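Local coordinates for protein HI0065 (PDB 1HTW) that binds ATP and magnesium through a P-loop fold and is required for forming the threonylcarbamoyl group on adenosine 37 of tRNAs that read codons beginning with adenine, at residues K20-L25 with R51-G56; A33-L38 with S108-E113; E124-V129 with T146-N151. One frame throughout, in Å; residues are numbered along the deposited sequence.

Contact 1. Residues K20-L25 with R51-G56; sequences KFAEIL and RGMLQG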
loop_
_atom_site.group_PDB
_atom_site.type_symbol
_atom_site.label_atom_id
_atom_site.label_comp_id
_atom_site.label_asym_id
_atom_site.label_seq_id
_atom_site.Cartn_x
_atom_site.Cartn_y
_atom_site.Cartn_z
ATOM N N LYS A 20 8.066 -8.320 -4.394
ATOM C CA LYS A 20 7.251 -9.580 -4.448
ATOM C C LYS A 20 5.786 -9.290 -4.189
ATOM O O LYS A 20 4.942 -9.812 -4.963
ATOM C CB LYS A 20 7.788 -10.592 -3.433
ATOM C CG LYS A 20 6.982 -11.887 -3.361
ATOM C CD LYS A 20 7.517 -12.861 -2.325
ATOM C CE LYS A 20 7.099 -14.306 -2.672
ATOM N NZ LYS A 20 6.054 -14.769 -1.719
ATOM N N PHE A 21 5.423 -8.467 -3.223
ATOM C CA PHE A 21 4.049 -8.141 -2.917
ATOM C C PHE A 21 3.375 -7.414 -4.089
ATOM O O PHE A 21 2.258 -7.678 -4.522
ATOM C CB PHE A 21 4.030 -7.260 -1.658
ATOM C CG PHE A 21 2.742 -6.820 -1.076
ATOM C CD1 PHE A 21 1.614 -7.617 -1.089
ATOM C CD2 PHE A 21 2.631 -5.604 -0.385
ATOM C CE1 PHE A 21 0.418 -7.163 -0.534
ATOM C CE2 PHE A 21 1.480 -5.165 0.204
ATOM C CZ PHE A 21 0.309 -5.960 0.098
ATOM N N ALA A 22 4.082 -6.435 -4.683
ATOM C CA ALA A 22 3.488 -5.665 -5.795
ATOM C C ALA A 22 3.317 -6.583 -7.031
ATOM O O ALA A 22 2.255 -6.470 -7.670
ATOM C CB ALA A 22 4.418 -4.516 -6.181
ATOM N N GLU A 23 4.237 -7.489 -7.258
ATOM C CA GLU A 23 4.136 -8.441 -8.368
ATOM C C GLU A 23 2.903 -9.317 -8.185
ATOM O O GLU A 23 2.143 -9.514 -9.165
ATOM C CB GLU A 23 5.382 -9.221 -8.593
ATOM C CG GLU A 23 6.592 -8.432 -9.108
ATOM C CD GLU A 23 6.478 -8.123 -10.591
ATOM O OE1 GLU A 23 5.366 -8.254 -11.148
ATOM O OE2 GLU A 23 7.502 -7.752 -11.213
ATOM N N ILE A 24 2.633 -9.727 -6.937
ATOM C CA ILE A 24 1.420 -10.513 -6.694
ATOM C C ILE A 24 0.196 -9.699 -7.002
ATOM O O ILE A 24 -0.726 -10.165 -7.706
ATOM C CB ILE A 24 1.376 -11.039 -5.236
ATOM C CG1 ILE A 24 2.377 -12.173 -5.079
ATOM C CG2 ILE A 24 -0.020 -11.373 -4.795
ATOM C CD1 ILE A 24 2.519 -12.573 -3.612
ATOM N N LEU A 25 0.122 -8.439 -6.569
ATOM C CA LEU A 25 -1.033 -7.584 -6.862
ATOM C C LEU A 25 -1.207 -7.372 -8.366
ATOM O O LEU A 25 -2.387 -7.373 -8.800
ATOM C CB LEU A 25 -0.901 -6.230 -6.164
ATOM C CG LEU A 25 -0.707 -6.229 -4.667
ATOM C CD1 LEU A 25 -0.822 -4.765 -4.165
ATOM C CD2 LEU A 25 -1.808 -7.053 -3.995
ATOM N N ARG A 51 8.110 2.335 -1.748
ATOM C CA ARG A 51 9.192 2.475 -2.747
ATOM C C ARG A 51 9.634 1.181 -3.338
ATOM O O ARG A 51 9.802 1.006 -4.575
ATOM C CB ARG A 51 10.325 3.325 -2.156
ATOM C CG ARG A 51 11.596 3.396 -2.978
ATOM C CD ARG A 51 12.641 4.297 -2.223
ATOM N NE ARG A 51 13.671 3.586 -1.530
ATOM C CZ ARG A 51 14.678 2.855 -1.856
ATOM N NH1 ARG A 51 14.978 2.482 -3.112
ATOM N NH2 ARG A 51 15.449 2.316 -0.886
ATOM N N GLY A 52 9.831 0.131 -2.539
ATOM C CA GLY A 52 10.227 -1.181 -3.044
ATOM C C GLY A 52 9.045 -1.702 -4.002
ATOM O O GLY A 52 9.430 -2.381 -4.936
ATOM N N MET A 53 7.858 -1.457 -3.609
ATOM C CA MET A 53 6.702 -1.956 -4.470
ATOM C C MET A 53 6.759 -1.227 -5.822
ATOM O O MET A 53 6.821 -1.919 -6.852
ATOM C CB MET A 53 5.406 -1.718 -3.788
ATOM C CG MET A 53 5.106 -2.478 -2.454
ATOM S SD MET A 53 3.534 -2.114 -1.594
ATOM C CE MET A 53 2.257 -2.987 -2.828
ATOM N N LEU A 54 6.874 0.085 -5.779
ATOM C CA LEU A 54 6.765 0.825 -7.113
ATOM C C LEU A 54 7.999 0.674 -7.935
ATOM O O LEU A 54 7.973 0.461 -9.177
ATOM C CB LEU A 54 6.489 2.291 -6.794
ATOM C CG LEU A 54 5.212 2.674 -6.079
ATOM C CD1 LEU A 54 5.200 4.150 -5.676
ATOM C CD2 LEU A 54 4.011 2.460 -7.018
ATOM N N GLN A 55 9.219 0.850 -7.367
ATOM C CA GLN A 55 10.442 0.711 -8.070
ATOM C C GLN A 55 10.690 -0.725 -8.446
ATOM O O GLN A 55 11.316 -1.108 -9.462
ATOM C CB GLN A 55 11.678 1.321 -7.276
ATOM C CG GLN A 55 11.463 2.829 -7.132
ATOM C CD GLN A 55 12.624 3.448 -6.278
ATOM O OE1 GLN A 55 13.258 2.669 -5.595
ATOM N NE2 GLN A 55 12.883 4.733 -6.469
ATOM N N GLY A 56 10.138 -1.616 -7.559
ATOM C CA GLY A 56 10.293 -3.064 -7.811
ATOM C C GLY A 56 9.561 -3.507 -9.093
ATOM O O GLY A 56 10.124 -4.427 -9.729
#
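Ala22 and Met53 mark where the two helical segments come closest: their axes approach to 8.3 Å and cross at -60°, and the Ala22 CA lies 5.1 Å from the Met53 CA. At this closest point Ala22 CB sits against the Met53 backbone, 3.6 Å from Met53 O, and also meets Met53 CB. From there the Met53 side chain reaches across to helix 11-28. Its CG stands anti to the carbonyl carbon, the next bond is extended, and the bend comes only at the last torsion (chi3 72°), which turns the methyl group onto both Phe21 and Leu25. Helix 46-56 is the one that follows the P-loop in this nucleotide-binding fold, so the contact packs the P-loop helix against helix 11-28 beside the central sheet, where Met53 also touches Leu111. Met53 CE comes 3.6 Å from Phe21 CD2 and 3.8 Å from Leu25 CD1. The sulfur makes a Met-aromatic contact: SD is 4.8 Å from the centroid of the Phe21 ring, at an oblique 61° from the ring normal. No hydrogen bond joins the two segments. Glu23 and Gly56 approach only loosely, and Lys19 donates a hydrogen bond to Gly56 O while forming a long, weak ion pair with Glu23 OE2.

Contact 2. Residues A33-L38 with S108-E113; sequences AIMVYL and SICLIE. With NA (sodium ion), chain F; MG (magnesium ion), chain D.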
loop_
_atom_site.group_PDB
_atom_site.type_symbol
_atom_site.label_atom_id
_atom_site.label_comp_id
_atom_site.label_asym_id
_atom_site.label_seq_id
_atom_site.Cartn_x
_atom_site.Cartn_y
_atom_site.Cartn_z
ATOM N N ALA A 33 -10.370 -1.826 -7.659
ATOM C CA ALA A 33 -9.080 -1.187 -7.152
ATOM C C ALA A 33 -8.670 -1.976 -5.899
ATOM O O ALA A 33 -9.541 -2.303 -5.080
ATOM C CB ALA A 33 -9.383 0.234 -6.829
ATOM N N ILE A 34 -7.382 -2.242 -5.774
ATOM C CA ILE A 34 -6.935 -3.010 -4.568
ATOM C C ILE A 34 -6.567 -1.999 -3.470
ATOM O O ILE A 34 -5.753 -1.122 -3.753
ATOM C CB ILE A 34 -5.783 -3.895 -4.946
ATOM C CG1 ILE A 34 -6.143 -4.828 -6.139
ATOM C CG2 ILE A 34 -5.248 -4.730 -3.790
ATOM C CD1 ILE A 34 -5.065 -5.831 -6.472
ATOM N N MET A 35 -7.202 -2.112 -2.337
ATOM C CA MET A 35 -6.941 -1.155 -1.230
ATOM C C MET A 35 -5.951 -1.805 -0.259
ATOM O O MET A 35 -6.203 -2.829 0.352
ATOM C CB MET A 35 -8.236 -0.781 -0.544
ATOM C CG MET A 35 -9.319 -0.334 -1.591
ATOM S SD MET A 35 -8.831 1.437 -2.261
ATOM C CE MET A 35 -8.820 2.407 -0.699
ATOM N N VAL A 36 -4.807 -1.114 -0.097
ATOM C CA VAL A 36 -3.774 -1.625 0.826
ATOM C C VAL A 36 -3.570 -0.525 1.885
ATOM O O VAL A 36 -3.079 0.544 1.530
ATOM C CB VAL A 36 -2.475 -1.856 0.090
ATOM C CG1 VAL A 36 -1.449 -2.566 1.029
ATOM C CG2 VAL A 36 -2.671 -2.888 -1.085
ATOM N N TYR A 37 -3.825 -0.870 3.150
ATOM C CA TYR A 37 -3.572 0.107 4.218
ATOM C C TYR A 37 -2.226 -0.232 4.850
ATOM O O TYR A 37 -2.040 -1.355 5.294
ATOM C CB TYR A 37 -4.633 -0.054 5.304
ATOM C CG TYR A 37 -6.024 0.454 4.983
ATOM C CD1 TYR A 37 -6.427 0.828 3.704
ATOM C CD2 TYR A 37 -6.946 0.502 6.012
ATOM C CE1 TYR A 37 -7.744 1.255 3.480
ATOM C CE2 TYR A 37 -8.243 0.932 5.804
ATOM C CZ TYR A 37 -8.620 1.301 4.539
ATOM O OH TYR A 37 -9.934 1.731 4.363
ATOM N N LEU A 38 -1.288 0.742 4.825
ATOM C CA LEU A 38 0.043 0.561 5.351
ATOM C C LEU A 38 0.111 1.234 6.742
ATOM O O LEU A 38 -0.143 2.417 6.876
ATOM C CB LEU A 38 1.105 1.237 4.456
ATOM C CG LEU A 38 1.155 0.758 3.001
ATOM C CD1 LEU A 38 2.102 1.624 2.188
ATOM C CD2 LEU A 38 1.497 -0.710 2.965
ATOM N N SER A 108 -7.093 0.002 -10.384
ATOM C CA SER A 108 -5.832 0.582 -9.824
ATOM C C SER A 108 -5.399 -0.207 -8.593
ATOM O O SER A 108 -5.998 -1.168 -8.156
ATOM C CB SER A 108 -6.178 2.008 -9.409
ATOM O OG SER A 108 -7.055 2.076 -8.311
ATOM N N ILE A 109 -4.250 0.270 -8.060
ATOM C CA ILE A 109 -3.790 -0.284 -6.740
ATOM C C ILE A 109 -3.624 1.006 -5.880
ATOM O O ILE A 109 -3.023 1.939 -6.401
ATOM C CB ILE A 109 -2.427 -0.949 -6.898
ATOM C CG1 ILE A 109 -2.630 -2.331 -7.594
ATOM C CG2 ILE A 109 -1.867 -1.242 -5.487
ATOM C CD1 ILE A 109 -1.449 -2.962 -8.168
ATOM N N CYS A 110 -4.131 0.991 -4.657
ATOM C CA CYS A 110 -4.013 2.205 -3.842
ATOM C C CYS A 110 -3.212 1.763 -2.563
ATOM O O CYS A 110 -3.631 0.801 -1.918
ATOM C CB CYS A 110 -5.348 2.733 -3.414
ATOM S SG CYS A 110 -6.333 3.430 -4.835
ATOM N N LEU A 111 -2.205 2.561 -2.275
ATOM C CA LEU A 111 -1.358 2.194 -1.073
ATOM C C LEU A 111 -1.463 3.396 -0.131
ATOM O O LEU A 111 -1.125 4.509 -0.571
ATOM C CB LEU A 111 0.077 2.056 -1.586
ATOM C CG LEU A 111 0.287 1.110 -2.800
ATOM C CD1 LEU A 111 1.738 1.180 -3.300
ATOM C CD2 LEU A 111 0.018 -0.370 -2.366
ATOM N N ILE A 112 -2.011 3.160 1.041
ATOM C CA ILE A 112 -2.485 4.229 1.881
ATOM C C ILE A 112 -1.789 4.267 3.245
ATOM O O ILE A 112 -1.905 3.320 4.007
ATOM C CB ILE A 112 -3.989 4.089 2.073
ATOM C CG1 ILE A 112 -4.641 4.154 0.627
ATOM C CG2 ILE A 112 -4.590 5.172 2.945
ATOM C CD1 ILE A 112 -6.142 4.121 0.690
ATOM N N GLU A 113 -1.141 5.388 3.510
ATOM C CA GLU A 113 -0.559 5.648 4.846
ATOM C C GLU A 113 -1.503 6.540 5.596
ATOM O O GLU A 113 -2.241 7.357 5.027
ATOM C CB GLU A 113 0.825 6.304 4.720
ATOM C CG GLU A 113 1.868 5.403 4.088
ATOM C CD GLU A 113 3.238 5.963 3.943
ATOM O OE1 GLU A 113 3.787 6.482 4.969
ATOM O OE2 GLU A 113 3.850 5.817 2.872
HETATM NA NA NA F . -2.849 3.202 6.648
HETATM MG MG MG D . 5.731 7.440 5.120
HETATM O O HOH W 1 5.240 8.151 7.064
HETATM O O HOH W 2 7.556 8.652 5.133
HETATM O O HOH W 3 4.765 9.310 4.258
#
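Ile112 CD1 approaches the Tyr37 ring obliquely, 4.3 Å from Tyr37 CE1; the tyrosine hydroxyl is hydrogen-bonded to Pro123 O. The other flat group, the Glu113 carboxylate, points to the opposite face of the sheet and reaches magnesium. The two strands are parallel neighbours in the core of the P-loop NTPase fold, strand 34-39 leading into the Walker A loop. Five backbone bonds zip them together, from Ile34 N to Ser108 O through to Leu38 N to Ile112 O; in the three between, the donor lies nearly in line with the C=O bond, although only Cys110 N on Ile34 O (2.8 Å) is also close to straight at the hydrogen. On the Tyr37 face, Met35 bends at chi2 (-73°) and chi3, which lays its SD by Cys110 CB and presses its CE tightly on Ile112 CD1 at 3.5 Å. On the other face Val36 and Leu111 run alongside each other in the same direction, with Val36 CB 3.8 Å from Leu111 CD2. At the C-terminal ends Leu38 O and Ile112 O both bind a sodium ion, each at 2.8 Å, a site completed by Asn39 and Ser115. Glu113 stretches straight out past CG; His83 hydrogen-bonds its OE2, while its OE1 binds the magnesium at 2.2 Å, alongside Thr47 and three waters.

Contact 3. Residues E124-V129 with T146-N151; sequences EADILV and TNLGKN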
loop_
_atom_site.group_PDB
_atom_site.type_symbol
_atom_site.label_atom_id
_atom_site.label_comp_id
_atom_site.label_asym_id
_atom_site.label_seq_id
_atom_site.Cartn_x
_atom_site.Cartn_y
_atom_site.Cartn_z
ATOM N N GLU A 124 -12.985 0.199 2.116
ATOM C CA GLU A 124 -12.419 -0.694 3.112
ATOM C C GLU A 124 -11.172 -1.366 2.522
ATOM O O GLU A 124 -11.088 -1.508 1.307
ATOM C CB GLU A 124 -13.411 -1.770 3.536
ATOM C CG GLU A 124 -12.895 -2.700 4.621
ATOM C CD GLU A 124 -13.421 -4.116 4.486
ATOM O OE1 GLU A 124 -14.533 -4.291 3.940
ATOM O OE2 GLU A 124 -12.701 -5.048 4.902
ATOM N N ALA A 125 -10.229 -1.709 3.403
ATOM C CA ALA A 125 -8.999 -2.326 2.929
ATOM C C ALA A 125 -9.207 -3.782 2.493
ATOM O O ALA A 125 -9.948 -4.498 3.137
ATOM C CB ALA A 125 -7.943 -2.352 4.037
ATOM N N ASP A 126 -8.420 -4.180 1.499
ATOM C CA ASP A 126 -8.399 -5.604 1.145
ATOM C C ASP A 126 -7.358 -6.281 2.054
ATOM O O ASP A 126 -7.499 -7.429 2.427
ATOM C CB ASP A 126 -8.025 -5.815 -0.320
ATOM C CG ASP A 126 -9.179 -5.385 -1.217
ATOM O OD1 ASP A 126 -10.214 -6.129 -1.258
ATOM O OD2 ASP A 126 -9.127 -4.308 -1.842
ATOM N N ILE A 127 -6.303 -5.506 2.351
ATOM C CA ILE A 127 -5.215 -6.116 3.171
ATOM C C ILE A 127 -4.603 -4.983 4.033
ATOM O O ILE A 127 -4.556 -3.847 3.584
ATOM C CB ILE A 127 -4.176 -6.741 2.268
ATOM C CG1 ILE A 127 -3.088 -7.532 3.018
ATOM C CG2 ILE A 127 -3.516 -5.708 1.370
ATOM C CD1 ILE A 127 -2.626 -8.743 2.186
ATOM N N LEU A 128 -4.356 -5.335 5.276
ATOM C CA LEU A 128 -3.636 -4.415 6.184
ATOM C C LEU A 128 -2.194 -4.880 6.209
ATOM O O LEU A 128 -1.927 -6.068 6.339
ATOM C CB LEU A 128 -4.154 -4.501 7.627
ATOM C CG LEU A 128 -5.633 -4.392 7.848
ATOM C CD1 LEU A 128 -5.962 -4.446 9.354
ATOM C CD2 LEU A 128 -6.163 -3.088 7.261
ATOM N N VAL A 129 -1.249 -3.913 6.180
ATOM C CA VAL A 129 0.155 -4.321 6.324
ATOM C C VAL A 129 0.649 -3.644 7.614
ATOM O O VAL A 129 0.776 -2.411 7.618
ATOM C CB VAL A 129 0.986 -3.734 5.146
ATOM C CG1 VAL A 129 2.440 -4.120 5.306
ATOM C CG2 VAL A 129 0.479 -4.307 3.819
ATOM N N THR A 146 -10.657 -8.895 3.098
ATOM C CA THR A 146 -11.688 -9.298 2.108
ATOM C C THR A 146 -11.307 -10.629 1.544
ATOM O O THR A 146 -10.216 -11.155 1.684
ATOM C CB THR A 146 -11.760 -8.268 0.957
ATOM O OG1 THR A 146 -10.478 -8.252 0.298
ATOM C CG2 THR A 146 -12.171 -6.891 1.417
ATOM N N ASN A 147 -12.203 -11.166 0.658
ATOM C CA ASN A 147 -11.831 -12.347 -0.094
ATOM C C ASN A 147 -10.613 -12.116 -0.959
ATOM O O ASN A 147 -9.765 -12.992 -1.125
ATOM C CB ASN A 147 -13.081 -12.652 -0.996
ATOM C CG ASN A 147 -12.919 -13.992 -1.665
ATOM O OD1 ASN A 147 -13.009 -15.039 -1.007
ATOM N ND2 ASN A 147 -12.651 -13.969 -2.972
ATOM N N LEU A 148 -10.512 -10.931 -1.574
ATOM C CA LEU A 148 -9.334 -10.647 -2.409
ATOM C C LEU A 148 -8.093 -10.662 -1.495
ATOM O O LEU A 148 -7.072 -11.204 -1.892
ATOM C CB LEU A 148 -9.496 -9.269 -3.105
ATOM C CG LEU A 148 -8.249 -8.837 -3.925
ATOM C CD1 LEU A 148 -7.790 -9.851 -4.930
ATOM C CD2 LEU A 148 -8.514 -7.489 -4.584
ATOM N N GLY A 149 -8.261 -10.092 -0.301
ATOM C CA GLY A 149 -7.101 -10.135 0.654
ATOM C C GLY A 149 -6.645 -11.539 0.910
ATOM O O GLY A 149 -5.470 -11.923 0.945
ATOM N N LYS A 150 -7.641 -12.455 1.126
ATOM C CA LYS A 150 -7.286 -13.861 1.297
ATOM C C LYS A 150 -6.506 -14.448 0.169
ATOM O O LYS A 150 -5.514 -15.164 0.298
ATOM C CB LYS A 150 -8.547 -14.682 1.624
ATOM C CG LYS A 150 -8.321 -16.168 1.325
ATOM C CD LYS A 150 -9.144 -17.043 2.262
ATOM C CE LYS A 150 -8.857 -18.519 2.011
ATOM N NZ LYS A 150 -7.457 -18.870 2.402
ATOM N N ASN A 151 -6.917 -14.113 -1.096
ATOM C CA ASN A 151 -6.236 -14.550 -2.290
ATOM C C ASN A 151 -4.818 -13.976 -2.411
ATOM O O ASN A 151 -3.897 -14.661 -2.855
ATOM C CB ASN A 151 -7.085 -14.168 -3.522
ATOM C CG ASN A 151 -8.295 -15.131 -3.626
ATOM O OD1 ASN A 151 -8.210 -16.270 -3.184
ATOM N ND2 ASN A 151 -9.347 -14.671 -4.258
#
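Thr146 turns its OG1 between its own backbone N and carbonyl carbon (chi1 62°), while Asp126 swings its carboxylate to the side of its backbone N (chi1 -72°), and these two torsions bring Thr146 OG1 and Asp126 OD1 together. Thr146 is the N-cap of the C-terminal helix 147-155, and the contact fastens the start of that helix to the residues leading into strand 127-134 of the central sheet. The threonine hydroxyl works in both directions: it accepts the capping bond from Gly149 N at 2.9 Å, nearly straight at 161°, and donates to Asp126 OD1 at 2.6 Å, on the anti lone pair of that oxygen, the one away from OD2. With its one proton committed to the aspartate, the hydroxyl still presents a lone pair to the helix. Asp126 is held in turn by a salt bridge from Lys32 to OD1 and by the backbone amide of Met35 on OD2, so that the carboxylate ties together strand 34-39, the lysine and the helix start; Lys32 and the N-terminal end of the helix would probably both favour its negative charge. Leu148 crosses beside the carboxylate, with CB 3.7 Å from Asp126 OD1. The Thr146 methyl group touches the other segment through CG2, 3.7 Å from Ala125 O, a buried carbonyl with no hydrogen-bonding partner in the model. Where the backbones come nearest, Gly149 has no side chain to intervene, and its CA makes a CA-H...O contact of 3.3 Å with Asp126 O.

Contacts 1 and 3 lie about 16 Å apart between centres, with contact 2 about 12 Å from contact 1 and 10 Å from contact 3. Contact 2 is the parallel strand pair in the middle of the sheet; strand 127-134 of contact 3 neighbours strand 34-39, and helix 11-28 of contact 1 packs on this sheet through Leu25 on Ile109 and Phe21 on Val36. Phe21 also reaches Val129 and Ile127. Along the chain the segments of contacts 1 and 2 alternate, and contact 3 follows both. Contact 2 reaches the ADP-magnesium site through Glu113; contact 1 packs the helix after the P-loop, its Met53 side chain about 11 Å from ADP; contact 3 lies away from the site.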